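Local coordinates for protein E3 ubiquitin ligase RavN (Legionella pneumophila, PDB 5MIY) that acts as an E3 ubiquitin ligase, a Legionella effector that probably promotes the transfer of ubiquitin to target proteins, at residues 18-21 / 22-26; 75-79 / 80-84; 85-88 / 89-93. One frame throughout, in Å; residues are numbered along the deposited sequence.

Interaction 1 of 3, residues 18-21 / 22-26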
ATOM      1  N   THR A  18      -0.998 -13.253   2.575  1.00 47.38           N
ATOM      2  CA  THR A  18      -2.441 -13.051   2.502  1.00 45.11           C
ATOM      3  C   THR A  18      -2.888 -13.066   1.044  1.00 46.04           C
ATOM      4  O   THR A  18      -2.267 -12.415   0.198  1.00 46.37           O
ATOM      5  CB  THR A  18      -2.834 -11.707   3.145  1.00 47.65           C
ATOM      6  OG1 THR A  18      -2.424 -11.684   4.523  1.00 50.46           O
ATOM      7  CG2 THR A  18      -4.348 -11.461   3.041  1.00 43.06           C
ATOM      8  N   VAL A  19      -3.981 -13.785   0.759  1.00 43.97           N
ATOM      9  CA  VAL A  19      -4.511 -13.843  -0.602  1.00 44.17           C
ATOM     10  C   VAL A  19      -4.984 -12.458  -1.026  1.00 42.88           C
ATOM     11  O   VAL A  19      -5.754 -11.795  -0.317  1.00 45.43           O
ATOM     12  CB  VAL A  19      -5.650 -14.872  -0.709  1.00 43.98           C
ATOM     13  CG1 VAL A  19      -6.442 -14.665  -1.993  1.00 44.80           C
ATOM     14  CG2 VAL A  19      -5.102 -16.299  -0.647  1.00 40.76           C
ATOM     15  N   LEU A  20      -4.523 -12.017  -2.195  1.00 41.10           N
ATOM     16  CA  LEU A  20      -4.939 -10.745  -2.760  1.00 43.87           C
ATOM     17  C   LEU A  20      -6.330 -10.881  -3.369  1.00 46.48           C
ATOM     18  O   LEU A  20      -6.578 -11.797  -4.158  1.00 53.45           O
ATOM     19  CB  LEU A  20      -3.923 -10.313  -3.816  1.00 42.07           C
ATOM     20  CG  LEU A  20      -4.161  -9.095  -4.699  1.00 46.71           C
ATOM     21  CD1 LEU A  20      -4.024  -7.836  -3.859  1.00 45.49           C
ATOM     22  CD2 LEU A  20      -3.148  -9.088  -5.832  1.00 46.95           C
ATOM     23  N   ASP A  21      -7.249  -9.989  -2.997  1.00 45.23           N
ATOM     24  CA  ASP A  21      -8.567  -9.986  -3.621  1.00 48.68           C
ATOM     25  C   ASP A  21      -9.038  -8.548  -3.784  1.00 47.18           C
ATOM     26  O   ASP A  21      -8.298  -7.595  -3.517  1.00 46.59           O
ATOM     27  CB  ASP A  21      -9.577 -10.860  -2.845  1.00 51.61           C
ATOM     28  CG  ASP A  21      -9.826 -10.392  -1.408  1.00 59.74           C
ATOM     29  OD1 ASP A  21      -9.546  -9.224  -1.070  1.00 61.20           O
ATOM     30  OD2 ASP A  21     -10.330 -11.219  -0.611  1.00 62.93           O
ATOM     31  N   GLU A  22     -10.280  -8.393  -4.248  1.00 46.32           N
ATOM     32  CA  GLU A  22     -10.811  -7.068  -4.546  1.00 50.92           C
ATOM     33  C   GLU A  22     -10.980  -6.205  -3.302  1.00 48.09           C
ATOM     34  O   GLU A  22     -11.249  -5.007  -3.440  1.00 49.18           O
ATOM     35  CB  GLU A  22     -12.150  -7.187  -5.278  1.00 56.34           C
ATOM     36  CG  GLU A  22     -13.302  -7.679  -4.407  1.00 63.21           C
ATOM     37  CD  GLU A  22     -14.476  -8.201  -5.223  1.00 69.71           C
ATOM     38  OE1 GLU A  22     -14.324  -8.379  -6.453  1.00 74.81           O
ATOM     39  OE2 GLU A  22     -15.551  -8.436  -4.634  1.00 68.39           O
ATOM     40  N   ASN A  23     -10.834  -6.774  -2.104  1.00 45.25           N
ATOM     41  CA  ASN A  23     -10.945  -6.021  -0.860  1.00 48.16           C
ATOM     42  C   ASN A  23      -9.596  -5.561  -0.317  1.00 43.43           C
ATOM     43  O   ASN A  23      -9.557  -4.809   0.666  1.00 44.70           O
ATOM     44  CB  ASN A  23     -11.678  -6.862   0.192  1.00 53.53           C
ATOM     45  CG  ASN A  23     -13.109  -7.169  -0.212  1.00 59.73           C
ATOM     46  OD1 ASN A  23     -13.815  -6.302  -0.729  1.00 62.82           O
ATOM     47  ND2 ASN A  23     -13.541  -8.409   0.009  1.00 61.60           N
ATOM     48  N   THR A  24      -8.499  -5.996  -0.932  1.00 39.96           N
ATOM     49  CA  THR A  24      -7.165  -5.561  -0.543  1.00 40.00           C
ATOM     50  C   THR A  24      -6.973  -4.077  -0.841  1.00 39.90           C
ATOM     51  O   THR A  24      -7.407  -3.572  -1.879  1.00 42.70           O
ATOM     52  CB  THR A  24      -6.116  -6.385  -1.298  1.00 39.77           C
ATOM     53  OG1 THR A  24      -6.349  -7.786  -1.072  1.00 40.56           O
ATOM     54  CG2 THR A  24      -4.696  -6.012  -0.867  1.00 37.41           C
ATOM     55  N   ILE A  25      -6.321  -3.374   0.080  1.00 38.02           N
ATOM     56  CA  ILE A  25      -5.945  -1.979  -0.132  1.00 38.18           C
ATOM     57  C   ILE A  25      -4.595  -1.955  -0.835  1.00 40.52           C
ATOM     58  O   ILE A  25      -3.616  -2.524  -0.338  1.00 40.79           O
ATOM     59  CB  ILE A  25      -5.882  -1.209   1.197  1.00 36.51           C
ATOM     60  CG1 ILE A  25      -7.265  -1.131   1.847  1.00 37.07           C
ATOM     61  CG2 ILE A  25      -5.262   0.188   1.003  1.00 36.81           C
ATOM     62  CD1 ILE A  25      -7.188  -0.922   3.358  1.00 41.75           C
ATOM     63  N   VAL A  26      -4.541  -1.306  -1.999  1.00 39.00           N
ATOM     64  CA  VAL A  26      -3.336  -1.261  -2.815  1.00 39.59           C
ATOM     65  C   VAL A  26      -3.023   0.192  -3.152  1.00 42.15           C
ATOM     66  O   VAL A  26      -3.928   0.980  -3.452  1.00 44.63           O
ATOM     67  CB  VAL A  26      -3.491  -2.110  -4.100  1.00 36.90           C
ATOM     68  CG1 VAL A  26      -2.197  -2.114  -4.875  1.00 37.98           C
ATOM     69  CG2 VAL A  26      -3.895  -3.542  -3.737  1.00 37.28           C
TER
HETATM   70  O   HOH W   1      -6.576  -8.884   1.329  1.00 58.17           O
HETATM   71  O   HOH W   2     -12.115 -10.166   1.321  1.00 57.53           O

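Interaction 2 of 3, residues 75-79 / 80-84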
ATOM      1  N   LEU A  75       7.524  -8.718 -13.111  1.00 72.79           N
ATOM      2  CA  LEU A  75       7.971  -7.513 -12.422  1.00 74.98           C
ATOM      3  C   LEU A  75       7.346  -7.408 -11.037  1.00 72.64           C
ATOM      4  O   LEU A  75       8.025  -7.051 -10.066  1.00 75.02           O
ATOM      5  CB  LEU A  75       7.630  -6.280 -13.254  1.00 78.19           C
ATOM      6  CG  LEU A  75       8.460  -5.021 -13.027  1.00 83.20           C
ATOM      7  CD1 LEU A  75       9.914  -5.356 -12.709  1.00 82.52           C
ATOM      8  CD2 LEU A  75       8.361  -4.144 -14.261  1.00 84.70           C
ATOM      9  N   LEU A  76       6.057  -7.726 -10.925  1.00 66.61           N
ATOM     10  CA  LEU A  76       5.313  -7.521  -9.690  1.00 63.99           C
ATOM     11  C   LEU A  76       5.232  -8.769  -8.821  1.00 65.61           C
ATOM     12  O   LEU A  76       5.130  -8.651  -7.594  1.00 64.69           O
ATOM     13  CB  LEU A  76       3.897  -7.031 -10.014  1.00 61.86           C
ATOM     14  CG  LEU A  76       3.826  -5.716 -10.798  1.00 60.43           C
ATOM     15  CD1 LEU A  76       2.417  -5.450 -11.320  1.00 58.81           C
ATOM     16  CD2 LEU A  76       4.303  -4.567  -9.923  1.00 62.10           C
ATOM     17  N   PHE A  77       5.270  -9.960  -9.415  1.00 63.91           N
ATOM     18  CA  PHE A  77       5.077 -11.202  -8.677  1.00 61.71           C
ATOM     19  C   PHE A  77       6.178 -12.193  -9.013  1.00 68.34           C
ATOM     20  O   PHE A  77       6.508 -12.385 -10.188  1.00 69.97           O
ATOM     21  CB  PHE A  77       3.710 -11.818  -8.986  1.00 54.52           C
ATOM     22  CG  PHE A  77       2.558 -11.049  -8.414  1.00 52.81           C
ATOM     23  CD1 PHE A  77       1.966 -10.029  -9.139  1.00 50.42           C
ATOM     24  CD2 PHE A  77       2.067 -11.345  -7.150  1.00 50.30           C
ATOM     25  CE1 PHE A  77       0.905  -9.314  -8.622  1.00 49.50           C
ATOM     26  CE2 PHE A  77       1.001 -10.639  -6.625  1.00 50.05           C
ATOM     27  CZ  PHE A  77       0.420  -9.616  -7.366  1.00 49.18           C
ATOM     28  N   GLU A  78       6.736 -12.820  -7.980  1.00 73.32           N
ATOM     29  CA  GLU A  78       7.719 -13.892  -8.121  1.00 80.04           C
ATOM     30  C   GLU A  78       7.150 -15.117  -7.413  1.00 78.11           C
ATOM     31  O   GLU A  78       7.125 -15.169  -6.178  1.00 75.67           O
ATOM     32  CB  GLU A  78       9.076 -13.494  -7.538  1.00 88.99           C
ATOM     33  CG  GLU A  78       9.368 -11.994  -7.529  1.00 97.86           C
ATOM     34  CD  GLU A  78       9.502 -11.397  -8.920  1.00104.59           C
ATOM     35  OE1 GLU A  78       9.371 -10.157  -9.052  1.00105.86           O
ATOM     36  OE2 GLU A  78       9.744 -12.161  -9.883  1.00107.85           O
ATOM     37  N   GLU A  79       6.691 -16.095  -8.200  1.00 77.25           N
ATOM     38  CA  GLU A  79       6.055 -17.307  -7.678  1.00 76.59           C
ATOM     39  C   GLU A  79       4.772 -16.967  -6.918  1.00 70.17           C
ATOM     40  O   GLU A  79       4.521 -17.466  -5.819  1.00 70.01           O
ATOM     41  CB  GLU A  79       7.021 -18.112  -6.799  1.00 81.36           C
ATOM     42  CG  GLU A  79       8.339 -18.457  -7.476  1.00 86.66           C
ATOM     43  CD  GLU A  79       8.731 -19.908  -7.273  1.00 91.81           C
ATOM     44  OE1 GLU A  79       8.092 -20.789  -7.887  1.00 93.94           O
ATOM     45  OE2 GLU A  79       9.678 -20.168  -6.499  1.00 92.51           O
ATOM     46  N   ASP A  80       3.961 -16.099  -7.526  1.00 64.85           N
ATOM     47  CA  ASP A  80       2.659 -15.670  -7.021  1.00 62.73           C
ATOM     48  C   ASP A  80       2.748 -14.880  -5.717  1.00 59.31           C
ATOM     49  O   ASP A  80       1.752 -14.767  -4.998  1.00 57.03           O
ATOM     50  CB  ASP A  80       1.705 -16.857  -6.845  1.00 65.56           C
ATOM     51  CG  ASP A  80       0.682 -16.955  -7.966  1.00 72.83           C
ATOM     52  OD1 ASP A  80       0.622 -16.028  -8.803  1.00 72.02           O
ATOM     53  OD2 ASP A  80      -0.061 -17.962  -8.012  1.00 77.03           O
ATOM     54  N   LYS A  81       3.914 -14.321  -5.394  1.00 59.11           N
ATOM     55  CA  LYS A  81       4.076 -13.438  -4.245  1.00 61.03           C
ATOM     56  C   LYS A  81       4.477 -12.048  -4.716  1.00 61.78           C
ATOM     57  O   LYS A  81       5.363 -11.903  -5.566  1.00 62.38           O
ATOM     58  CB  LYS A  81       5.123 -13.972  -3.259  1.00 62.58           C
ATOM     59  CG  LYS A  81       4.684 -15.223  -2.519  1.00 65.89           C
ATOM     60  CD  LYS A  81       5.842 -15.886  -1.782  1.00 68.73           C
ATOM     61  CE  LYS A  81       6.082 -15.253  -0.419  1.00 71.69           C
ATOM     62  NZ  LYS A  81       6.520 -16.262   0.595  1.00 72.26           N
ATOM     63  N   LEU A  82       3.818 -11.031  -4.158  1.00 58.52           N
ATOM     64  CA  LEU A  82       4.077  -9.651  -4.547  1.00 55.47           C
ATOM     65  C   LEU A  82       5.535  -9.288  -4.302  1.00 55.67           C
ATOM     66  O   LEU A  82       6.077  -9.536  -3.223  1.00 52.60           O
ATOM     67  CB  LEU A  82       3.160  -8.708  -3.769  1.00 50.42           C
ATOM     68  CG  LEU A  82       3.237  -7.230  -4.150  1.00 45.27           C
ATOM     69  CD1 LEU A  82       2.797  -7.009  -5.596  1.00 44.34           C
ATOM     70  CD2 LEU A  82       2.402  -6.389  -3.197  1.00 46.43           C
ATOM     71  N   THR A  83       6.173  -8.705  -5.314  1.00 61.47           N
ATOM     72  CA  THR A  83       7.568  -8.319  -5.188  1.00 66.36           C
ATOM     73  C   THR A  83       7.726  -7.190  -4.174  1.00 66.37           C
ATOM     74  O   THR A  83       6.798  -6.423  -3.900  1.00 68.38           O
ATOM     75  CB  THR A  83       8.132  -7.879  -6.543  1.00 70.36           C
ATOM     76  OG1 THR A  83       9.550  -7.701  -6.438  1.00 76.70           O
ATOM     77  CG2 THR A  83       7.506  -6.561  -6.976  1.00 68.57           C
ATOM     78  N   ASN A  84       8.928  -7.100  -3.608  1.00 68.84           N
ATOM     79  CA  ASN A  84       9.313  -5.989  -2.749  1.00 72.13           C
ATOM     80  C   ASN A  84      10.311  -5.059  -3.423  1.00 70.56           C
ATOM     81  O   ASN A  84      10.830  -4.145  -2.775  1.00 69.96           O
ATOM     82  CB  ASN A  84       9.889  -6.508  -1.430  1.00 77.81           C
ATOM     83  CG  ASN A  84       8.906  -6.395  -0.283  1.00 82.70           C
ATOM     84  OD1 ASN A  84       8.648  -5.302   0.220  1.00 85.10           O
ATOM     85  ND2 ASN A  84       8.350  -7.527   0.137  1.00 84.24           N
TER

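Interaction 3 of 3, residues 85-88 / 89-93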
ATOM      1  N   GLN A  85      10.594  -5.275  -4.717  1.00 70.76           N
ATOM      2  CA  GLN A  85      11.552  -4.506  -5.492  1.00 71.71           C
ATOM      3  C   GLN A  85      10.883  -3.292  -6.127  1.00 67.56           C
ATOM      4  O   GLN A  85       9.703  -3.343  -6.488  1.00 65.67           O
ATOM      5  CB  GLN A  85      12.177  -5.378  -6.578  1.00 77.62           C
ATOM      6  CG  GLN A  85      13.011  -6.531  -6.036  1.00 84.92           C
ATOM      7  CD  GLN A  85      14.030  -6.080  -5.002  1.00 91.45           C
ATOM      8  OE1 GLN A  85      14.097  -6.627  -3.900  1.00 94.29           O
ATOM      9  NE2 GLN A  85      14.831  -5.079  -5.356  1.00 92.65           N
ATOM     10  N   PRO A  86      11.613  -2.191  -6.276  1.00 67.91           N
ATOM     11  CA  PRO A  86      11.016  -0.973  -6.830  1.00 67.69           C
ATOM     12  C   PRO A  86      10.825  -1.061  -8.337  1.00 64.97           C
ATOM     13  O   PRO A  86      11.423  -1.890  -9.024  1.00 64.85           O
ATOM     14  CB  PRO A  86      12.035   0.115  -6.471  1.00 70.30           C
ATOM     15  CG  PRO A  86      13.336  -0.612  -6.388  1.00 71.11           C
ATOM     16  CD  PRO A  86      13.021  -1.994  -5.880  1.00 69.29           C
ATOM     17  N   ILE A  87       9.965  -0.180  -8.844  1.00 63.40           N
ATOM     18  CA  ILE A  87       9.735  -0.056 -10.278  1.00 64.67           C
ATOM     19  C   ILE A  87       9.857   1.406 -10.685  1.00 63.53           C
ATOM     20  O   ILE A  87       9.590   2.322  -9.900  1.00 65.19           O
ATOM     21  CB  ILE A  87       8.365  -0.632 -10.707  1.00 65.59           C
ATOM     22  CG1 ILE A  87       7.216   0.204 -10.146  1.00 64.35           C
ATOM     23  CG2 ILE A  87       8.230  -2.085 -10.268  1.00 65.82           C
ATOM     24  CD1 ILE A  87       5.857  -0.286 -10.596  1.00 65.46           C
ATOM     25  N   SER A  88      10.270   1.616 -11.933  1.00 60.22           N
ATOM     26  CA  SER A  88      10.499   2.946 -12.470  1.00 60.35           C
ATOM     27  C   SER A  88       9.179   3.652 -12.761  1.00 60.59           C
ATOM     28  O   SER A  88       8.117   3.030 -12.849  1.00 62.00           O
ATOM     29  CB  SER A  88      11.312   2.861 -13.759  1.00 60.98           C
ATOM     30  OG  SER A  88      10.475   2.451 -14.831  1.00 62.97           O
ATOM     31  N   LYS A  89       9.267   4.975 -12.940  1.00 59.62           N
ATOM     32  CA  LYS A  89       8.089   5.754 -13.311  1.00 61.05           C
ATOM     33  C   LYS A  89       7.499   5.266 -14.629  1.00 61.09           C
ATOM     34  O   LYS A  89       6.274   5.217 -14.789  1.00 59.41           O
ATOM     35  CB  LYS A  89       8.448   7.239 -13.405  1.00 64.97           C
ATOM     36  CG  LYS A  89       7.378   8.109 -14.049  1.00 68.59           C
ATOM     37  CD  LYS A  89       7.716   9.589 -13.921  1.00 73.93           C
ATOM     38  CE  LYS A  89       9.077   9.905 -14.520  1.00 77.17           C
ATOM     39  NZ  LYS A  89       9.527  11.289 -14.186  1.00 78.48           N
ATOM     40  N   ASP A  90       8.358   4.906 -15.588  1.00 63.57           N
ATOM     41  CA  ASP A  90       7.874   4.366 -16.852  1.00 66.54           C
ATOM     42  C   ASP A  90       7.108   3.071 -16.624  1.00 64.69           C
ATOM     43  O   ASP A  90       6.002   2.886 -17.147  1.00 63.99           O
ATOM     44  CB  ASP A  90       9.044   4.137 -17.814  1.00 69.34           C
ATOM     45  CG  ASP A  90       9.480   5.409 -18.517  1.00 73.37           C
ATOM     46  OD1 ASP A  90       8.622   6.288 -18.750  1.00 73.48           O
ATOM     47  OD2 ASP A  90      10.685   5.527 -18.837  1.00 73.75           O
ATOM     48  N   GLN A  91       7.684   2.165 -15.828  1.00 63.53           N
ATOM     49  CA  GLN A  91       6.987   0.929 -15.487  1.00 60.88           C
ATOM     50  C   GLN A  91       5.672   1.213 -14.771  1.00 58.57           C
ATOM     51  O   GLN A  91       4.668   0.532 -15.017  1.00 59.71           O
ATOM     52  CB  GLN A  91       7.891   0.035 -14.637  1.00 61.44           C
ATOM     53  CG  GLN A  91       9.040  -0.586 -15.423  1.00 64.40           C
ATOM     54  CD  GLN A  91      10.109  -1.183 -14.528  1.00 69.21           C
ATOM     55  OE1 GLN A  91      10.290  -0.756 -13.387  1.00 71.40           O
ATOM     56  NE2 GLN A  91      10.828  -2.177 -15.044  1.00 70.94           N
ATOM     57  N   VAL A  92       5.651   2.218 -13.885  1.00 55.05           N
ATOM     58  CA  VAL A  92       4.400   2.590 -13.227  1.00 54.57           C
ATOM     59  C   VAL A  92       3.362   2.999 -14.264  1.00 56.34           C
ATOM     60  O   VAL A  92       2.193   2.598 -14.192  1.00 58.09           O
ATOM     61  CB  VAL A  92       4.630   3.716 -12.198  1.00 52.63           C
ATOM     62  CG1 VAL A  92       3.298   4.247 -11.707  1.00 51.54           C
ATOM     63  CG2 VAL A  92       5.474   3.230 -11.035  1.00 50.87           C
ATOM     64  N   ILE A  93       3.770   3.795 -15.250  1.00 58.27           N
ATOM     65  CA  ILE A  93       2.827   4.231 -16.275  1.00 60.10           C
ATOM     66  C   ILE A  93       2.345   3.042 -17.098  1.00 57.96           C
ATOM     67  O   ILE A  93       1.152   2.930 -17.407  1.00 57.62           O
ATOM     68  CB  ILE A  93       3.465   5.315 -17.160  1.00 65.13           C
ATOM     69  CG1 ILE A  93       3.876   6.523 -16.311  1.00 67.24           C
ATOM     70  CG2 ILE A  93       2.505   5.744 -18.259  1.00 66.79           C
ATOM     71  CD1 ILE A  93       4.844   7.454 -17.012  1.00 68.22           C
TER

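Interaction 1 of 3, residues 18-21 / 22-26
Asp21 and Thr24 grip each other through two bonds that run in opposite senses. The backbone N of Asp21 donates to OG1 of Thr24 at 3.1 Å, almost straight with an N-H...O angle of 169°, while the backbone N of Thr24 returns a bond of 3.0 Å to the O of Asp21. In the second bond the donor stands well above the carbonyl plane and not on a lone pair. A third bond stays within the bend: Asn23 N reaches OD1 of Asp21 at 3.0 Å, approaching from above the carboxylate plane. The Asp21 side chain can do this because its CG sits between the backbone N and the carbonyl carbon (chi1 61°), which folds the carboxylate back over the turn. Residues 21-24 form a type I beta turn, closed by the bond from Thr24 N to Asp21 O, and the bond from Asn23 N to Asp21 OD1 adds an Asx turn; the bend links strand 16-19 to strand 25-32. One water joins Asp21 OD2 (2.8 Å) to Asn23 ND2 (2.6 Å), tying the two side chains together. A second water lies 2.6 Å from Thr24 OG1 and makes a weak bond to the carbonyl of Val19. The methyl branch of Thr24 turns the other way: its CG2 meets CD1 of Leu20 at 3.6 Å, the two side chains crossing at about a right angle. CD1 of Leu20 also approaches CG2 of Val26, at the looser distance of 4.3 Å. Behind this apolar side lie Leu67 and Ile68 of helix 64-68, which touch Leu20, and Tyr9 of strand 8-11 touches Thr24.

Interaction 2 of 3, residues 75-79 / 80-84
Phe77 and Leu82 meet across a tight hairpin-like reversal held by one beta bridge, in the loop between helices 64-68 and 89-96. Glu79 and Asp80 both have positive phi, close to the values of a type I' turn, and Phe77 and Leu82 form the single backbone bridge, a non-hydrogen-bonded pair with CA atoms 4.5 Å apart. The Phe77 ring and the Leu82 chain meet at a slant. CD1 of Leu82 lies over one ring face, 4.2 Å from the centroid and 22° off the normal, a CH-pi contact displaced toward the rim on the CZ side. The ring edge is turned to the backbone instead, with Lys81 N in its plane, whereas Leu82 N approaches CD2 of Phe77 obliquely at 3.5 Å. Leu82 gains this position with CG anti to its own N (chi1 -175°), which carries CD1 back toward the other arm. Leu67 of helix 64-68 touches both side chains, and Leu20 touches Phe77. The backbone bonds frame the pair: Glu78 N donates to Lys81 O at 2.9 Å, and the return bond from Lys81 N to Glu78 O is long and weak. Beyond the pair, Thr83 N donates to Leu76 O at a length short enough to be doubtful. Thr83 directs its CB toward the other arm, and its OG1 accepts from the N of Gln85, two residues on. The methyl goes to the opposing backbone, with Thr83 CG2 3.2 Å from the O of Leu75.

Interaction 3 of 3, residues 85-88 / 89-93
Ser88 and Gln91 exchange reciprocal bonds at the start of helix 89-96. The backbone N of Gln91 donates to OG of Ser88 at 3.0 Å with an N-H...O angle of 173°. Nearly as straight is the bond from the backbone N of Ser88 to OE1 of Gln91, at 2.8 Å. In this second bond the donor is tilted by 22° from the plane of the amide, so OE1 is met somewhat obliquely. Ser88 delivers its hydroxyl from between its own N and carbonyl carbon (chi1 77°), which turns OG over the first turn of the helix. In Gln91 the first torsion sets CG beside the backbone N and anti to the carbonyl carbon, which turns the chain back to the residues before the helix, and the extended run past CG supplies the length; its OE1 also lies 3.2 Å from CA of Ile87. The first main-chain bond of the helix, from Val92 N to Ser88 O at 2.8 Å, starts at the same serine, whose N, OG and O are thus all engaged. Lys89 N, one of the amides at the helix start, finds a partner outside in Asn34 OD1, and the Lys89 ammonium forms a salt bridge with Asp101.

Apolar packing flanks the polar cap. Ile87 CD1 meets Val92 CG2 at 3.6 Å, the side chains crossing at about a right angle, and CG1 of Ile87 lies equally near that methyl. Val92 continues inward to Phe36 and Leu28 of the four-stranded sheet, while Ile87 also touches Leu95 and Phe96 further along the helix. Ser88 as N-cap, bonded both ways with Gln91 three residues on, forms a capping box, and the Ile87-Val92 pair, joining the residue before the cap to the fourth of the helix, fits a hydrophobic staple.

Overall arrangement
All three contacts are local, two chain reversals and one helix start, in series along the chain. Interaction 1 lies nearest the chain centre (about 10 Å between centres, against 14 and 15 Å), yet each mixes buried apolar residues with exposed ones. Their polar parts differ: a carboxylate with waters between two strands, mainly main-chain bonds in a loop, and a side-chain cap opening a helix. The contacts join pairwise. Interactions 1 and 2 touch where Leu20 CD2 meets Phe77 CZ at 3.9 Å, and interaction 2 reaches interaction 3 through Leu75, which packs on Gln91 and Ile87. Interactions 1 and 3 do not touch, so segment 75-84 bridges them.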